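Local structure of 2-methyl-aconitate isomerase (Shewanella oneidensis, 5K87) at residues A[180-185]-A[379-384]; A[218-223]-A[327-332]. The protein catalyses the cis-trans isomerisation of 2-methyl-aconitate in the 2-methylcitrate cycle, the route by which the bacterium degrades propionate. The protein carries 1 engineered substitution. All blocks are in the same frame, centred on the assembly; numbering follows the deposited sequence. Where two conformers were deposited one is given.

Contact 1. Residues A[180-185]-A[379-384]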
loop_
_atom_site.group_PDB
_atom_site.type_symbol
_atom_site.label_atom_id
_atom_site.label_comp_id
_atom_site.label_asym_id
_atom_site.label_seq_id
_atom_site.Cartn_x
_atom_site.Cartn_y
_atom_site.Cartn_z
ATOM N N GLN A 180 5.284 -20.342 -15.885
ATOM C CA GLN A 180 6.338 -19.976 -16.813
ATOM C C GLN A 180 5.800 -19.028 -17.880
ATOM O O GLN A 180 4.731 -19.258 -18.462
ATOM C CB GLN A 180 6.954 -21.243 -17.410
ATOM C CG GLN A 180 7.523 -22.152 -16.324
ATOM C CD GLN A 180 8.123 -23.432 -16.850
ATOM O OE1 GLN A 180 7.881 -23.823 -17.991
ATOM N NE2 GLN A 180 8.912 -24.100 -16.011
ATOM N N ILE A 181 6.556 -17.956 -18.118
ATOM C CA ILE A 181 6.182 -16.922 -19.075
ATOM C C ILE A 181 7.205 -16.844 -20.198
ATOM O O ILE A 181 8.393 -17.048 -19.961
ATOM C CB ILE A 181 6.126 -15.541 -18.393
ATOM C CG1 ILE A 181 5.264 -15.605 -17.136
ATOM C CG2 ILE A 181 5.599 -14.484 -19.353
ATOM C CD1 ILE A 181 3.842 -15.970 -17.412
ATOM N N GLU A 182 6.752 -16.556 -21.416
ATOM C CA GLU A 182 7.668 -16.417 -22.546
ATOM C C GLU A 182 7.321 -15.194 -23.372
ATOM O O GLU A 182 6.237 -15.121 -23.967
ATOM C CB GLU A 182 7.586 -17.636 -23.457
ATOM C CG GLU A 182 7.789 -18.947 -22.734
ATOM C CD GLU A 182 7.680 -20.135 -23.648
ATOM O OE1 GLU A 182 7.695 -21.273 -23.138
ATOM O OE2 GLU A 182 7.590 -19.928 -24.877
ATOM N N PHE A 183 8.265 -14.261 -23.439
ATOM C CA PHE A 183 8.097 -13.033 -24.189
ATOM C C PHE A 183 8.679 -13.278 -25.570
ATOM O O PHE A 183 9.908 -13.319 -25.739
ATOM C CB PHE A 183 8.843 -11.894 -23.495
ATOM C CG PHE A 183 8.307 -11.562 -22.120
ATOM C CD1 PHE A 183 8.594 -12.371 -21.026
ATOM C CD2 PHE A 183 7.540 -10.424 -21.919
ATOM C CE1 PHE A 183 8.109 -12.047 -19.755
ATOM C CE2 PHE A 183 7.049 -10.102 -20.656
ATOM C CZ PHE A 183 7.334 -10.910 -19.576
ATOM N N MET A 184 7.811 -13.465 -26.559
ATOM C CA MET A 184 8.262 -13.791 -27.910
ATOM C C MET A 184 8.775 -12.556 -28.638
ATOM O O MET A 184 8.200 -11.470 -28.525
ATOM C CB MET A 184 7.117 -14.404 -28.712
ATOM C CG MET A 184 6.485 -15.623 -28.069
ATOM S SD MET A 184 7.639 -16.955 -27.685
ATOM C CE MET A 184 8.239 -17.373 -29.319
ATOM N N ASN A 185 9.866 -12.733 -29.387
ATOM C CA ASN A 185 10.407 -11.679 -30.253
ATOM C C ASN A 185 10.414 -10.304 -29.573
ATOM O O ASN A 185 9.794 -9.360 -30.062
ATOM C CB ASN A 185 9.606 -11.635 -31.562
ATOM C CG ASN A 185 10.168 -10.648 -32.570
ATOM O OD1 ASN A 185 11.382 -10.472 -32.679
ATOM N ND2 ASN A 185 9.279 -9.989 -33.311
ATOM N N LYS A 379 13.106 -15.269 -28.075
ATOM C CA LYS A 379 12.230 -15.176 -26.918
ATOM C C LYS A 379 13.053 -14.938 -25.671
ATOM O O LYS A 379 14.261 -15.219 -25.634
ATOM C CB LYS A 379 11.400 -16.452 -26.749
ATOM C CG LYS A 379 12.230 -17.678 -26.422
ATOM C CD LYS A 379 11.365 -18.851 -25.968
ATOM C CE LYS A 379 10.582 -19.457 -27.117
ATOM N NZ LYS A 379 9.833 -20.680 -26.690
ATOM N N ALA A 380 12.391 -14.397 -24.657
ATOM C CA ALA A 380 12.943 -14.313 -23.315
ATOM C C ALA A 380 11.979 -15.012 -22.372
ATOM O O ALA A 380 10.758 -14.890 -22.515
ATOM C CB ALA A 380 13.137 -12.875 -22.904
ATOM N N ILE A 381 12.516 -15.758 -21.418
ATOM C CA ILE A 381 11.677 -16.567 -20.542
ATOM C C ILE A 381 12.014 -16.347 -19.079
ATOM O O ILE A 381 13.159 -16.047 -18.722
ATOM C CB ILE A 381 11.807 -18.068 -20.866
ATOM C CG1 ILE A 381 13.181 -18.591 -20.471
ATOM C CG2 ILE A 381 11.555 -18.327 -22.346
ATOM C CD1 ILE A 381 13.300 -20.094 -20.544
ATOM N N MET A 382 10.997 -16.458 -18.230
ATOM C CA MET A 382 11.201 -16.434 -16.793
ATOM C C MET A 382 10.000 -17.108 -16.146
ATOM O O MET A 382 8.981 -17.328 -16.794
ATOM C CB MET A 382 11.347 -14.995 -16.291
ATOM C CG MET A 382 10.070 -14.186 -16.419
ATOM S SD MET A 382 10.209 -12.448 -15.955
ATOM C CE MET A 382 11.121 -11.823 -17.356
ATOM N N SER A 383 10.127 -17.433 -14.872
ATOM C CA SER A 383 9.009 -17.974 -14.118
ATOM C C SER A 383 8.507 -16.961 -13.112
ATOM O O SER A 383 9.292 -16.261 -12.465
ATOM C CB SER A 383 9.420 -19.252 -13.406
ATOM O OG SER A 383 9.643 -20.278 -14.358
ATOM N N ARG A 384 7.187 -16.891 -12.991
ATOM C CA ARG A 384 6.539 -16.057 -11.993
ATOM C C ARG A 384 5.482 -16.926 -11.300
ATOM O O ARG A 384 5.583 -18.158 -11.322
ATOM C CB ARG A 384 5.954 -14.803 -12.667
ATOM C CG ARG A 384 6.984 -13.924 -13.407
ATOM C CD ARG A 384 7.700 -12.911 -12.502
ATOM N NE ARG A 384 8.787 -13.486 -11.716
ATOM C CZ ARG A 384 9.502 -12.795 -10.836
ATOM N NH1 ARG A 384 10.493 -13.372 -10.178
ATOM N NH2 ARG A 384 9.212 -11.521 -10.597
#
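Lys-379 reaches Glu-182 by a chi1 of 66°, which sets CG between its own backbone N and carbonyl carbon, and by a bend at chi3 (72°), while Glu-182 runs extended beyond CG. The two chains lie side by side, and NZ meets Glu-182 OE2 at 3.0 Å in a salt bridge, coming from above the carboxylate plane. The other oxygen, OE1, is hydrogen-bonded to His-153 on the neighbouring strand 148-157, so each carboxylate oxygen has a partner. Met-184 lies alongside Lys-379, its CE 3.8 Å from Lys-379 CE, an unbranched thioether suited to cover the lysine's methylenes.

Beneath these side chains the strands pair antiparallel. Ile-181 with Met-382 and Phe-183 with Ala-380 are hydrogen-bonded pairs; Ile-181 N to Met-382 O (2.8 Å) and Phe-183 N to Ala-380 O (2.7 Å) are the shorter bonds of each. Ala-380 CB packs against Phe-183 CB, its small size letting Val-328 of helix 324-334 come close. The Phe-183 ring edge lies near Ala-380 O, and Met-382 CE comes obliquely to Phe-183 CE1 at 3.9 Å. Farther along strand 374-391, Arg-384 NE bonds to Ser-383 O, while its NH2 holds OD1 of the substrate-binding Asn-111. One face thus mixes a salt bridge with aliphatic cover, the face of Ile-181, Phe-183, Ala-380 and Met-382 is wholly apolar, and a second-shell arginine probably helps position Asn-111.

Contact 2. Residues A[218-223]-A[327-332]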
loop_
_atom_site.group_PDB
_atom_site.type_symbol
_atom_site.label_atom_id
_atom_site.label_comp_id
_atom_site.label_asym_id
_atom_site.label_seq_id
_atom_site.Cartn_x
_atom_site.Cartn_y
_atom_site.Cartn_z
ATOM N N THR A 218 24.051 1.360 -22.151
ATOM C CA THR A 218 23.418 0.556 -23.176
ATOM C C THR A 218 21.943 0.907 -23.197
ATOM O O THR A 218 21.263 0.849 -22.170
ATOM C CB THR A 218 23.584 -0.949 -22.933
ATOM O OG1 THR A 218 24.942 -1.315 -23.193
ATOM C CG2 THR A 218 22.676 -1.735 -23.864
ATOM N N MET A 219 21.459 1.305 -24.360
ATOM C CA MET A 219 20.061 1.642 -24.545
ATOM C C MET A 219 19.435 0.589 -25.434
ATOM O O MET A 219 19.801 0.439 -26.604
ATOM C CB MET A 219 19.952 3.036 -25.156
ATOM C CG MET A 219 20.287 4.127 -24.145
ATOM S SD MET A 219 20.627 5.768 -24.811
ATOM C CE MET A 219 22.290 5.524 -25.428
ATOM N N ILE A 220 18.509 -0.164 -24.859
ATOM C CA ILE A 220 17.912 -1.293 -25.549
ATOM C C ILE A 220 16.394 -1.211 -25.494
ATOM O O ILE A 220 15.819 -0.744 -24.508
ATOM C CB ILE A 220 18.424 -2.624 -24.947
ATOM C CG1 ILE A 220 18.027 -3.813 -25.821
ATOM C CG2 ILE A 220 17.953 -2.801 -23.503
ATOM C CD1 ILE A 220 18.693 -5.111 -25.408
ATOM N N ASN A 221 15.742 -1.640 -26.564
ATOM C CA ASN A 221 14.294 -1.688 -26.583
ATOM C C ASN A 221 13.859 -3.135 -26.742
ATOM O O ASN A 221 13.692 -3.632 -27.858
ATOM C CB ASN A 221 13.728 -0.811 -27.693
ATOM C CG ASN A 221 12.283 -0.458 -27.457
ATOM O OD1 ASN A 221 11.583 -1.146 -26.710
ATOM N ND2 ASN A 221 11.818 0.609 -28.099
ATOM N N ALA A 222 13.725 -3.816 -25.608
ATOM C CA ALA A 222 13.290 -5.205 -25.546
ATOM C C ALA A 222 12.611 -5.392 -24.193
ATOM O O ALA A 222 13.221 -5.137 -23.162
ATOM C CB ALA A 222 14.486 -6.139 -25.681
ATOM N N GLY A 223 11.348 -5.807 -24.194
ATOM C CA GLY A 223 10.554 -5.847 -22.979
ATOM C C GLY A 223 9.950 -4.482 -22.688
ATOM O O GLY A 223 8.725 -4.330 -22.607
ATOM N N ALA A 327 13.290 -7.066 -16.599
ATOM C CA ALA A 327 13.943 -8.366 -16.556
ATOM C C ALA A 327 14.148 -8.916 -17.970
ATOM O O ALA A 327 15.186 -9.509 -18.257
ATOM C CB ALA A 327 13.158 -9.349 -15.687
ATOM N N VAL A 328 13.162 -8.725 -18.843
ATOM C CA VAL A 328 13.317 -9.079 -20.247
ATOM C C VAL A 328 14.448 -8.273 -20.894
ATOM O O VAL A 328 15.267 -8.832 -21.633
ATOM C CB VAL A 328 12.013 -8.882 -21.026
ATOM C CG1 VAL A 328 12.251 -9.014 -22.525
ATOM C CG2 VAL A 328 10.959 -9.876 -20.532
ATOM N N ALA A 329 14.513 -6.975 -20.617
ATOM C CA ALA A 329 15.581 -6.147 -21.160
ATOM C C ALA A 329 16.951 -6.618 -20.662
ATOM O O ALA A 329 17.927 -6.618 -21.424
ATOM C CB ALA A 329 15.349 -4.678 -20.804
ATOM N N ILE A 330 17.035 -7.009 -19.392
ATOM C CA ILE A 330 18.272 -7.516 -18.807
ATOM C C ILE A 330 18.703 -8.805 -19.496
ATOM O O ILE A 330 19.856 -8.940 -19.914
ATOM C CB ILE A 330 18.128 -7.761 -17.290
ATOM C CG1 ILE A 330 17.951 -6.437 -16.555
ATOM C CG2 ILE A 330 19.354 -8.506 -16.735
ATOM C CD1 ILE A 330 17.377 -6.590 -15.155
ATOM N N GLY A 331 17.789 -9.761 -19.597
ATOM C CA GLY A 331 18.120 -11.043 -20.203
ATOM C C GLY A 331 18.517 -10.890 -21.661
ATOM O O GLY A 331 19.466 -11.534 -22.136
ATOM N N THR A 332 17.788 -10.046 -22.386
ATOM C CA THR A 332 18.086 -9.783 -23.788
ATOM C C THR A 332 19.444 -9.100 -23.944
ATOM O O THR A 332 20.275 -9.530 -24.760
ATOM C CB THR A 332 16.973 -8.931 -24.440
ATOM O OG1 THR A 332 15.720 -9.619 -24.319
ATOM C CG2 THR A 332 17.271 -8.671 -25.909
#
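Thr-332 meets Ala-222 from its first side-chain atom onward: CB lies 3.9 Å from Ala-222 CB. At the fork, CG2 is anti to the backbone N and touches two neighbouring partners, Ala-222 CB at 3.8 Å and Ile-220 CD1 at 3.9 Å. The other branch, OG1, also rests against Ala-222 CB, but turns back along the helix and donates to Val-328 O (2.8 Å) from above the carbonyl plane, while Thr-332 N reaches the same oxygen from the opposite face. Threonine suits the place because its methyl packs on Ile-220 of the strand and Ala-222 just after it, and its hydroxyl is satisfied within the helix. A valine here, having no hydroxyl, would probably leave Val-328 O without its side-chain donor.

One turn back, Ala-329 CB sits 3.2 Å from Ala-222 O, a close approach that calls for a small residue. Val-328 CG1 lies 3.6 Å from Gly-223 CA; a CB on Gly-223 would collide with Val-328 CB, and the backbone angles there (phi 84°, psi -58°) also call for glycine. No hydrogen bond crosses the contact: the end of strand 213-221 and helix 324-334, which begins at the substrate-binding Gly-324, are held by close van der Waals contact of methyl groups, one backbone carbonyl and a glycine CA.

From the N terminus, the chain first lays down 180-185, then 218-223 at the end of strand 213-221. About a hundred residues later, helix 324-334 brings 327-332 back and contact 2 closes the inner loop. Contact 1 closes the outer one when strand 374-391 supplies 379-384, so the loops nest without crossing. The contacts touch through the helix: Val-328 CG2 packs 3.5 Å from Phe-183 CD1, and Met-382 CE lies 3.6 Å from Ala-327 CB. Helix 324-334, which follows Met-323, probably a proton donor/acceptor, thus bridges strands 179-184 and 374-391 to strand 213-221, consistent with the diaminopimelate epimerase clan's two-domain fold and its active site between the domains.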